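Local coordinates for protein thermotoga maritima TmcAL (Thermotoga maritima, PDB 5Y0T) that belongs to the HIGH nucleotidyl transferase family of the HUP clan and binds adenosine-5'-rp-alpha-thio-triphosphate in a pocket of its nucleotide-binding fold, at residues A[49-52]-A[53-56]; A[290-293]-A[294-297]; A[396-399]-A[400-404]. All coordinates share one frame; numbering follows the deposited sequence.

Interaction 1. Residues A[49-52]-A[53-56]; sequences VIDK and FARA
The N-cap of helix 52-61, after strand 32-38 of the sheet, is where D51 and R55 tie the incoming loop to the first turn. D51 is the N-cap residue: its OD1 accepts from A54 N at 3.0 Å, nearly straight at 170° and met almost along the C-O axis. Its CG sits between the backbone N and the carbonyl carbon (chi1 73°), which folds the short carboxylate back over the start of the helix. The other oxygen, OD2, lies in plane at the edge of the F53 ring and forms a salt bridge with R412. Helical bonds then begin, from R55 N to D51 O (3.0 Å) and from A56 N to K52 O (2.7 Å).

R55 turns back along the loop, its chain bent at chi3 (45°), and NH1 donates to I50 O at 3.2 Å, with the acceptor tilted out of the guanidinium plane. Its guanidinium also reaches backbone oxygens of Y10, E9 and G39; a long side chain with several N-H groups suits a place lined by carbonyl oxygens. Its CG packs on I50 CG1 at 3.8 Å, while I50 CD1 meets the small A54 CB.

K52 runs extended beside F53, with CG over the centre of the ring at 4.1 Å, a CH-pi contact. Its NZ forms salt bridges with D413 and E69 and a hydrogen bond with T395 OG1.

D51 and K52 thus have oppositely charged partners, while R55 is met by backbone carbonyls; the helix N-terminus probably helps to stabilise the D51 carboxylate.

Interaction 2. Residues A[290-293]-A[294-297]; sequences TGSY and RDFL
Y293 and L297 meet one turn apart at the start of helix 293-300, and Y293 makes the most extensive contact of the turn. With its CG anti to the backbone N (chi1 -173°), the tyrosine carries its ring outward, leaning toward the next turn, where L297 lies over one face: leucine CG is 4.1 Å from the ring centroid, offset toward the rim, a CH-pi contact. F296 reaches the same ring at its rim. Its CD1 lies 3.5 Å from Y293 CE1; the planes are only 17° apart, but the rings meet rim to rim. L297 N donates to Y293 O at 2.9 Å.

F296 is the second apolar residue of the contact. T290 OG1 lies near the plane at the edge of its ring, 4.1 Å from F296 CD2, and is itself hydrogen-bonded to C286 O, so the hydroxyl is satisfied. F283 meets the phenylalanine edge-to-face, and L258 of helix 254-261 touches it too.

The helix start is set by S292, the N-cap residue. Its small side chain brings OG to D295 N at 3.1 Å, and its carbonyl O accepts from F296 N at 2.7 Å. D295 OD2 accepts from a water that in turn takes a bond from G291 N, while OD1 lies 2.9 Å from R294 NH2, a salt bridge of charges alone.

The two sides of this turn therefore differ in chemistry: aromatic and aliphatic groups join it to helices 254-261, 279-289 and 307-318, whereas S292 and the water accept backbone N-H groups and D295 pairs with the water and with R294.

Interaction 3. Residues A[396-399]-A[400-404]; sequences NFYS and MFFPS
F397 and Y398 both hold CG anti to the backbone N (chi1 178° in each), whereas F401 and F402 set theirs beside it, and from these opposed settings two aromatic pairs form across the end of helix 381-399. F401 CE2 stands over one face of the F397 ring, 3.6 Å from F397 CZ, with the planes at 58°; F256 and F319 also meet that ring, each edge-to-face. F402 CE1 touches Y398 CE1 at 3.7 Å. The F402 ring also lies over S399, whose CA is 4.0 Å from its centroid, a CH-pi contact for which the broad face of a phenylalanine is well suited.

A type I turn from S399 to F402 leads the chain onward. M400 N donates to F397 O at 3.2 Å, F401 N to Y398 O at 2.9 Å and F402 N to S399 O at 3.2 Å, each donor well above the carbonyl plane. The short side chain of S399 lets OG turn back to T395 O, Y398 OH reaches A48 O, and N396 O accepts from R262 of the second subunit.

Poorly directed i to i+3 bonds thus take up the carbonyls of F397, Y398 and S399, while the rings of F401 and F402 fold back on these residues.

Interactions 1 and 3 adjoin, their centres 13 Å apart. Y398 OH of interaction 3 packs 3.2 Å from I50 C, and F402 CZ lies 3.7 Å from D51 OD2, so the end of helix 381-399 and the turn after it pack on the loop that starts helix 52-61. R412 is common to both, forming a salt bridge with D51 and touching the side chains of S399 and F402. The R55 side chain stands about 8 Å from the bound adenosine-5'-rp-alpha-thio-triphosphate, which places interaction 1 close to the ligand pocket. Interaction 2 is remote, its centre 27 Å from that of interaction 1 and 21 Å from that of interaction 3. Interactions 2 and 3 both touch the second subunit.

Interaction 1. Residues A[49-52]-A[53-56]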
ATOM      1  N   VAL A  49      -1.611  -2.882  21.215  1.00 17.49           N
ATOM      2  CA  VAL A  49      -2.682  -3.860  21.188  1.00 23.39           C
ATOM      3  C   VAL A  49      -4.055  -3.166  21.333  1.00 21.28           C
ATOM      4  O   VAL A  49      -5.067  -3.680  20.849  1.00 27.03           O
ATOM      5  CB  VAL A  49      -2.461  -4.953  22.264  1.00 20.11           C
ATOM      6  CG1 VAL A  49      -2.606  -4.382  23.698  1.00 17.56           C
ATOM      7  CG2 VAL A  49      -3.391  -6.130  22.007  1.00 26.58           C
ATOM      8  N   ILE A  50      -4.075  -1.997  21.980  1.00 19.37           N
ATOM      9  CA  ILE A  50      -5.225  -1.073  21.925  1.00 20.06           C
ATOM     10  C   ILE A  50      -4.664   0.317  21.660  1.00 20.72           C
ATOM     11  O   ILE A  50      -3.462   0.518  21.822  1.00 18.65           O
ATOM     12  CB  ILE A  50      -6.060  -1.051  23.210  1.00 18.35           C
ATOM     13  CG1 ILE A  50      -5.165  -0.781  24.435  1.00 16.23           C
ATOM     14  CG2 ILE A  50      -6.838  -2.360  23.401  1.00 18.40           C
ATOM     15  CD1 ILE A  50      -5.977  -0.749  25.754  1.00 23.73           C
ATOM     16  N   ASP A  51      -5.495   1.282  21.261  1.00 20.56           N
ATOM     17  CA  ASP A  51      -4.900   2.492  20.685  1.00 18.87           C
ATOM     18  C   ASP A  51      -4.444   3.487  21.746  1.00 19.63           C
ATOM     19  O   ASP A  51      -4.606   3.264  22.945  1.00 16.04           O
ATOM     20  CB  ASP A  51      -5.849   3.149  19.653  1.00 22.06           C
ATOM     21  CG  ASP A  51      -7.057   3.848  20.261  1.00 23.38           C
ATOM     22  OD1 ASP A  51      -7.149   4.048  21.495  1.00 23.54           O
ATOM     23  OD2 ASP A  51      -7.939   4.226  19.455  1.00 27.54           O
ATOM     24  N   LYS A  52      -3.844   4.583  21.292  1.00 16.06           N
ATOM     25  CA  LYS A  52      -3.165   5.500  22.204  1.00 17.17           C
ATOM     26  C   LYS A  52      -4.157   6.277  23.062  1.00 18.28           C
ATOM     27  O   LYS A  52      -3.826   6.703  24.172  1.00 20.85           O
ATOM     28  CB  LYS A  52      -2.273   6.469  21.409  1.00 16.79           C
ATOM     29  CG  LYS A  52      -3.079   7.411  20.503  1.00 18.33           C
ATOM     30  CD  LYS A  52      -2.183   8.086  19.463  1.00 14.31           C
ATOM     31  CE  LYS A  52      -3.022   8.989  18.544  1.00 17.96           C
ATOM     32  NZ  LYS A  52      -2.163   9.668  17.509  1.00 18.23           N
ATOM     33  N   PHE A  53      -5.381   6.448  22.574  1.00 17.22           N
ATOM     34  CA  PHE A  53      -6.389   7.165  23.364  1.00 17.75           C
ATOM     35  C   PHE A  53      -6.817   6.327  24.573  1.00 22.95           C
ATOM     36  O   PHE A  53      -6.965   6.828  25.695  1.00 21.94           O
ATOM     37  CB  PHE A  53      -7.584   7.528  22.476  1.00 22.95           C
ATOM     38  CG  PHE A  53      -7.196   8.366  21.278  1.00 22.19           C
ATOM     39  CD1 PHE A  53      -6.745   9.661  21.445  1.00 27.72           C
ATOM     40  CD2 PHE A  53      -7.275   7.851  20.001  1.00 26.73           C
ATOM     41  CE1 PHE A  53      -6.380  10.430  20.344  1.00 25.02           C
ATOM     42  CE2 PHE A  53      -6.910   8.615  18.902  1.00 30.79           C
ATOM     43  CZ  PHE A  53      -6.467   9.899  19.080  1.00 24.05           C
ATOM     44  N   ALA A  54      -6.991   5.034  24.348  1.00 19.84           N
ATOM     45  CA  ALA A  54      -7.279   4.115  25.444  1.00 18.00           C
ATOM     46  C   ALA A  54      -6.092   4.010  26.407  1.00 19.53           C
ATOM     47  O   ALA A  54      -6.255   4.050  27.633  1.00 21.47           O
ATOM     48  CB  ALA A  54      -7.646   2.738  24.890  1.00 19.35           C
ATOM     49  N   ARG A  55      -4.890   3.876  25.866  1.00 16.83           N
ATOM     50  CA  ARG A  55      -3.732   3.695  26.740  1.00 20.65           C
ATOM     51  C   ARG A  55      -3.389   5.007  27.477  1.00 22.60           C
ATOM     52  O   ARG A  55      -2.930   4.974  28.616  1.00 17.30           O
ATOM     53  CB  ARG A  55      -2.540   3.147  25.938  1.00 15.33           C
ATOM     54  CG  ARG A  55      -2.565   1.610  25.850  1.00 22.20           C
ATOM     55  CD  ARG A  55      -1.820   1.053  24.620  1.00 21.79           C
ATOM     56  NE  ARG A  55      -0.523   1.702  24.419  1.00 16.81           N
ATOM     57  CZ  ARG A  55      -0.259   2.500  23.393  1.00 16.79           C
ATOM     58  NH1 ARG A  55      -1.190   2.710  22.461  1.00 16.67           N
ATOM     59  NH2 ARG A  55       0.930   3.071  23.282  1.00 18.05           N
ATOM     60  N   ALA A  56      -3.648   6.155  26.852  1.00 18.36           N
ATOM     61  CA  ALA A  56      -3.497   7.443  27.559  1.00 21.63           C
ATOM     62  C   ALA A  56      -4.420   7.521  28.777  1.00 20.76           C
ATOM     63  O   ALA A  56      -4.024   7.974  29.864  1.00 18.76           O
ATOM     64  CB  ALA A  56      -3.773   8.619  26.616  1.00 21.10           C
TER

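Interaction 2. Residues A[290-293]-A[294-297]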
ATOM      1  N   THR A 290       7.406 -15.276  -0.523  1.00 30.40           N
ATOM      2  CA  THR A 290       6.643 -15.773   0.618  1.00 29.44           C
ATOM      3  C   THR A 290       5.169 -15.383   0.505  1.00 32.78           C
ATOM      4  O   THR A 290       4.821 -14.438  -0.204  1.00 32.48           O
ATOM      5  CB  THR A 290       7.205 -15.256   1.979  1.00 26.22           C
ATOM      6  OG1 THR A 290       7.101 -13.826   2.047  1.00 29.70           O
ATOM      7  CG2 THR A 290       8.658 -15.695   2.165  1.00 29.93           C
ATOM      8  N   GLY A 291       4.307 -16.157   1.161  1.00 31.52           N
ATOM      9  CA  GLY A 291       2.871 -15.953   1.110  1.00 34.91           C
ATOM     10  C   GLY A 291       2.218 -15.431   2.377  1.00 35.30           C
ATOM     11  O   GLY A 291       1.009 -15.214   2.395  1.00 34.36           O
ATOM     12  N   SER A 292       3.001 -15.256   3.440  1.00 30.45           N
ATOM     13  CA  SER A 292       2.499 -14.644   4.670  1.00 28.74           C
ATOM     14  C   SER A 292       3.593 -13.802   5.291  1.00 29.50           C
ATOM     15  O   SER A 292       4.778 -14.066   5.088  1.00 32.16           O
ATOM     16  CB  SER A 292       2.029 -15.695   5.679  1.00 30.87           C
ATOM     17  OG  SER A 292       3.143 -16.345   6.278  1.00 32.84           O
ATOM     18  N   TYR A 293       3.186 -12.805   6.069  1.00 26.67           N
ATOM     19  CA  TYR A 293       4.113 -11.886   6.694  1.00 29.22           C
ATOM     20  C   TYR A 293       4.988 -12.625   7.698  1.00 31.00           C
ATOM     21  O   TYR A 293       6.166 -12.301   7.874  1.00 24.53           O
ATOM     22  CB  TYR A 293       3.346 -10.746   7.368  1.00 25.84           C
ATOM     23  CG  TYR A 293       4.220  -9.639   7.903  1.00 25.23           C
ATOM     24  CD1 TYR A 293       5.164  -9.015   7.099  1.00 25.64           C
ATOM     25  CD2 TYR A 293       4.098  -9.216   9.221  1.00 24.81           C
ATOM     26  CE1 TYR A 293       5.975  -7.989   7.609  1.00 24.76           C
ATOM     27  CE2 TYR A 293       4.892  -8.209   9.726  1.00 25.73           C
ATOM     28  CZ  TYR A 293       5.822  -7.597   8.918  1.00 23.98           C
ATOM     29  OH  TYR A 293       6.595  -6.582   9.442  1.00 24.89           O
ATOM     30  N   ARG A 294       4.421 -13.639   8.339  1.00 30.24           N
ATOM     31  CA  ARG A 294       5.218 -14.462   9.245  1.00 34.72           C
ATOM     32  C   ARG A 294       6.357 -15.120   8.461  1.00 32.44           C
ATOM     33  O   ARG A 294       7.507 -15.100   8.890  1.00 30.54           O
ATOM     34  CB  ARG A 294       4.355 -15.525   9.934  1.00 40.03           C
ATOM     35  CG  ARG A 294       5.076 -16.262  11.058  1.00 51.14           C
ATOM     36  CD  ARG A 294       4.333 -17.515  11.509  1.00 62.43           C
ATOM     37  NE  ARG A 294       4.359 -18.560  10.487  1.00 77.25           N
ATOM     38  CZ  ARG A 294       5.377 -19.398  10.294  1.00 84.65           C
ATOM     39  NH1 ARG A 294       6.466 -19.315  11.051  1.00 83.60           N
ATOM     40  NH2 ARG A 294       5.309 -20.316   9.337  1.00 87.05           N
ATOM     41  N   ASP A 295       6.036 -15.694   7.305  1.00 30.44           N
ATOM     42  CA  ASP A 295       7.069 -16.319   6.480  1.00 30.94           C
ATOM     43  C   ASP A 295       8.018 -15.260   5.919  1.00 34.69           C
ATOM     44  O   ASP A 295       9.224 -15.501   5.810  1.00 36.91           O
ATOM     45  CB  ASP A 295       6.454 -17.138   5.340  1.00 30.54           C
ATOM     46  CG  ASP A 295       5.747 -18.393   5.834  1.00 37.31           C
ATOM     47  OD1 ASP A 295       5.924 -18.758   7.017  1.00 36.29           O
ATOM     48  OD2 ASP A 295       5.019 -19.021   5.035  1.00 39.35           O
ATOM     49  N   PHE A 296       7.467 -14.099   5.556  1.00 29.67           N
ATOM     50  CA  PHE A 296       8.278 -12.971   5.093  1.00 30.16           C
ATOM     51  C   PHE A 296       9.375 -12.620   6.095  1.00 30.65           C
ATOM     52  O   PHE A 296      10.541 -12.489   5.731  1.00 31.65           O
ATOM     53  CB  PHE A 296       7.400 -11.737   4.857  1.00 30.69           C
ATOM     54  CG  PHE A 296       8.177 -10.480   4.541  1.00 27.85           C
ATOM     55  CD1 PHE A 296       8.395  -9.516   5.520  1.00 24.55           C
ATOM     56  CD2 PHE A 296       8.663 -10.251   3.259  1.00 27.88           C
ATOM     57  CE1 PHE A 296       9.093  -8.353   5.229  1.00 23.95           C
ATOM     58  CE2 PHE A 296       9.361  -9.078   2.955  1.00 24.24           C
ATOM     59  CZ  PHE A 296       9.582  -8.132   3.947  1.00 22.65           C
ATOM     60  N   LEU A 297       8.974 -12.452   7.350  1.00 27.51           N
ATOM     61  CA  LEU A 297       9.894 -12.069   8.416  1.00 30.51           C
ATOM     62  C   LEU A 297      11.013 -13.097   8.569  1.00 33.69           C
ATOM     63  O   LEU A 297      12.189 -12.736   8.680  1.00 33.68           O
ATOM     64  CB  LEU A 297       9.133 -11.890   9.737  1.00 27.28           C
ATOM     65  CG  LEU A 297       8.258 -10.630   9.843  1.00 31.18           C
ATOM     66  CD1 LEU A 297       7.531 -10.556  11.196  1.00 32.12           C
ATOM     67  CD2 LEU A 297       9.095  -9.371   9.638  1.00 26.63           C
TER
HETATM   68  O   HOH W   1       5.146 -18.483   2.503  1.00 33.81           O

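Interaction 3. Residues A[396-399]-A[400-404]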
ATOM      1  N   ASN A 396      -4.712   6.656  11.242  1.00 20.49           N
ATOM      2  CA  ASN A 396      -5.720   6.313  10.253  1.00 23.88           C
ATOM      3  C   ASN A 396      -5.535   4.905   9.701  1.00 21.01           C
ATOM      4  O   ASN A 396      -6.509   4.183   9.476  1.00 21.37           O
ATOM      5  CB  ASN A 396      -5.706   7.338   9.122  1.00 20.27           C
ATOM      6  CG  ASN A 396      -6.236   8.690   9.567  1.00 21.45           C
ATOM      7  OD1 ASN A 396      -6.915   8.793  10.594  1.00 21.71           O
ATOM      8  ND2 ASN A 396      -5.956   9.731   8.782  1.00 17.03           N
ATOM      9  N   PHE A 397      -4.281   4.521   9.489  1.00 19.12           N
ATOM     10  CA  PHE A 397      -3.958   3.191   9.007  1.00 15.65           C
ATOM     11  C   PHE A 397      -4.295   2.148  10.073  1.00 17.61           C
ATOM     12  O   PHE A 397      -4.967   1.157   9.810  1.00 18.47           O
ATOM     13  CB  PHE A 397      -2.482   3.126   8.631  1.00 14.61           C
ATOM     14  CG  PHE A 397      -2.021   1.767   8.168  1.00 18.62           C
ATOM     15  CD1 PHE A 397      -2.275   1.339   6.873  1.00 17.17           C
ATOM     16  CD2 PHE A 397      -1.302   0.930   9.024  1.00 16.71           C
ATOM     17  CE1 PHE A 397      -1.830   0.076   6.437  1.00 20.90           C
ATOM     18  CE2 PHE A 397      -0.855  -0.328   8.603  1.00 19.22           C
ATOM     19  CZ  PHE A 397      -1.111  -0.753   7.307  1.00 22.01           C
ATOM     20  N   TYR A 398      -3.830   2.387  11.289  1.00 14.75           N
ATOM     21  CA  TYR A 398      -4.120   1.484  12.408  1.00 17.34           C
ATOM     22  C   TYR A 398      -5.619   1.165  12.578  1.00 16.22           C
ATOM     23  O   TYR A 398      -6.004   0.003  12.772  1.00 20.11           O
ATOM     24  CB  TYR A 398      -3.552   2.112  13.682  1.00 18.68           C
ATOM     25  CG  TYR A 398      -3.788   1.352  14.966  1.00 20.18           C
ATOM     26  CD1 TYR A 398      -4.974   1.515  15.686  1.00 23.48           C
ATOM     27  CD2 TYR A 398      -2.801   0.531  15.500  1.00 17.29           C
ATOM     28  CE1 TYR A 398      -5.182   0.846  16.886  1.00 22.77           C
ATOM     29  CE2 TYR A 398      -2.995  -0.134  16.719  1.00 20.11           C
ATOM     30  CZ  TYR A 398      -4.189   0.032  17.400  1.00 23.51           C
ATOM     31  OH  TYR A 398      -4.412  -0.625  18.592  1.00 24.90           O
ATOM     32  N   SER A 399      -6.467   2.193  12.501  1.00 17.31           N
ATOM     33  CA  SER A 399      -7.898   2.031  12.770  1.00 20.17           C
ATOM     34  C   SER A 399      -8.601   1.122  11.754  1.00 21.62           C
ATOM     35  O   SER A 399      -9.649   0.547  12.059  1.00 19.77           O
ATOM     36  CB  SER A 399      -8.584   3.404  12.810  1.00 27.55           C
ATOM     37  OG  SER A 399      -7.960   4.201  13.801  1.00 32.51           O
ATOM     38  N   MET A 400      -8.028   0.977  10.559  1.00 21.34           N
ATOM     39  CA  MET A 400      -8.576   0.013   9.582  1.00 19.33           C
ATOM     40  C   MET A 400      -8.487  -1.424  10.099  1.00 18.59           C
ATOM     41  O   MET A 400      -9.120  -2.335   9.551  1.00 22.01           O
ATOM     42  CB  MET A 400      -7.851   0.114   8.240  1.00 18.90           C
ATOM     43  CG  MET A 400      -8.375   1.226   7.325  1.00 19.82           C
ATOM     44  SD  MET A 400     -10.155   1.104   7.060  1.00 24.75           S
ATOM     45  CE  MET A 400     -10.303  -0.480   6.192  1.00 20.39           C
ATOM     46  N   PHE A 401      -7.647  -1.640  11.108  1.00 16.60           N
ATOM     47  CA  PHE A 401      -7.471  -2.983  11.675  1.00 21.61           C
ATOM     48  C   PHE A 401      -8.209  -3.238  12.991  1.00 23.82           C
ATOM     49  O   PHE A 401      -8.073  -4.316  13.574  1.00 21.14           O
ATOM     50  CB  PHE A 401      -5.977  -3.276  11.808  1.00 21.70           C
ATOM     51  CG  PHE A 401      -5.273  -3.216  10.489  1.00 19.84           C
ATOM     52  CD1 PHE A 401      -5.201  -4.342   9.680  1.00 22.89           C
ATOM     53  CD2 PHE A 401      -4.767  -2.015  10.019  1.00 18.71           C
ATOM     54  CE1 PHE A 401      -4.594  -4.286   8.433  1.00 23.86           C
ATOM     55  CE2 PHE A 401      -4.155  -1.936   8.778  1.00 17.79           C
ATOM     56  CZ  PHE A 401      -4.061  -3.087   7.979  1.00 20.12           C
ATOM     57  N   PHE A 402      -8.977  -2.251  13.456  1.00 22.17           N
ATOM     58  CA  PHE A 402      -9.988  -2.507  14.479  1.00 20.76           C
ATOM     59  C   PHE A 402     -10.818  -3.696  14.014  1.00 19.23           C
ATOM     60  O   PHE A 402     -11.253  -3.726  12.860  1.00 21.15           O
ATOM     61  CB  PHE A 402     -10.923  -1.306  14.683  1.00 21.32           C
ATOM     62  CG  PHE A 402     -10.317  -0.143  15.414  1.00 22.19           C
ATOM     63  CD1 PHE A 402      -9.387  -0.328  16.429  1.00 24.02           C
ATOM     64  CD2 PHE A 402     -10.725   1.154  15.106  1.00 24.03           C
ATOM     65  CE1 PHE A 402      -8.866   0.759  17.137  1.00 23.40           C
ATOM     66  CE2 PHE A 402     -10.191   2.251  15.788  1.00 19.33           C
ATOM     67  CZ  PHE A 402      -9.254   2.046  16.809  1.00 22.57           C
ATOM     68  N   PRO A 403     -11.050  -4.677  14.900  1.00 19.17           N
ATOM     69  CA  PRO A 403     -11.799  -5.877  14.512  1.00 21.38           C
ATOM     70  C   PRO A 403     -13.195  -5.574  13.956  1.00 24.83           C
ATOM     71  O   PRO A 403     -13.611  -6.252  13.032  1.00 22.93           O
ATOM     72  CB  PRO A 403     -11.880  -6.671  15.822  1.00 25.63           C
ATOM     73  CG  PRO A 403     -10.570  -6.318  16.510  1.00 23.61           C
ATOM     74  CD  PRO A 403     -10.398  -4.832  16.217  1.00 20.82           C
ATOM     75  N   SER A 404     -13.894  -4.578  14.488  1.00 22.85           N
ATOM     76  CA  SER A 404     -15.244  -4.283  14.011  1.00 25.42           C
ATOM     77  C   SER A 404     -15.214  -3.145  13.005  1.00 21.65           C
ATOM     78  O   SER A 404     -14.690  -2.070  13.279  1.00 21.85           O
ATOM     79  CB  SER A 404     -16.167  -3.943  15.183  1.00 28.97           C
ATOM     80  OG  SER A 404     -16.313  -5.070  16.037  1.00 27.07           O
TER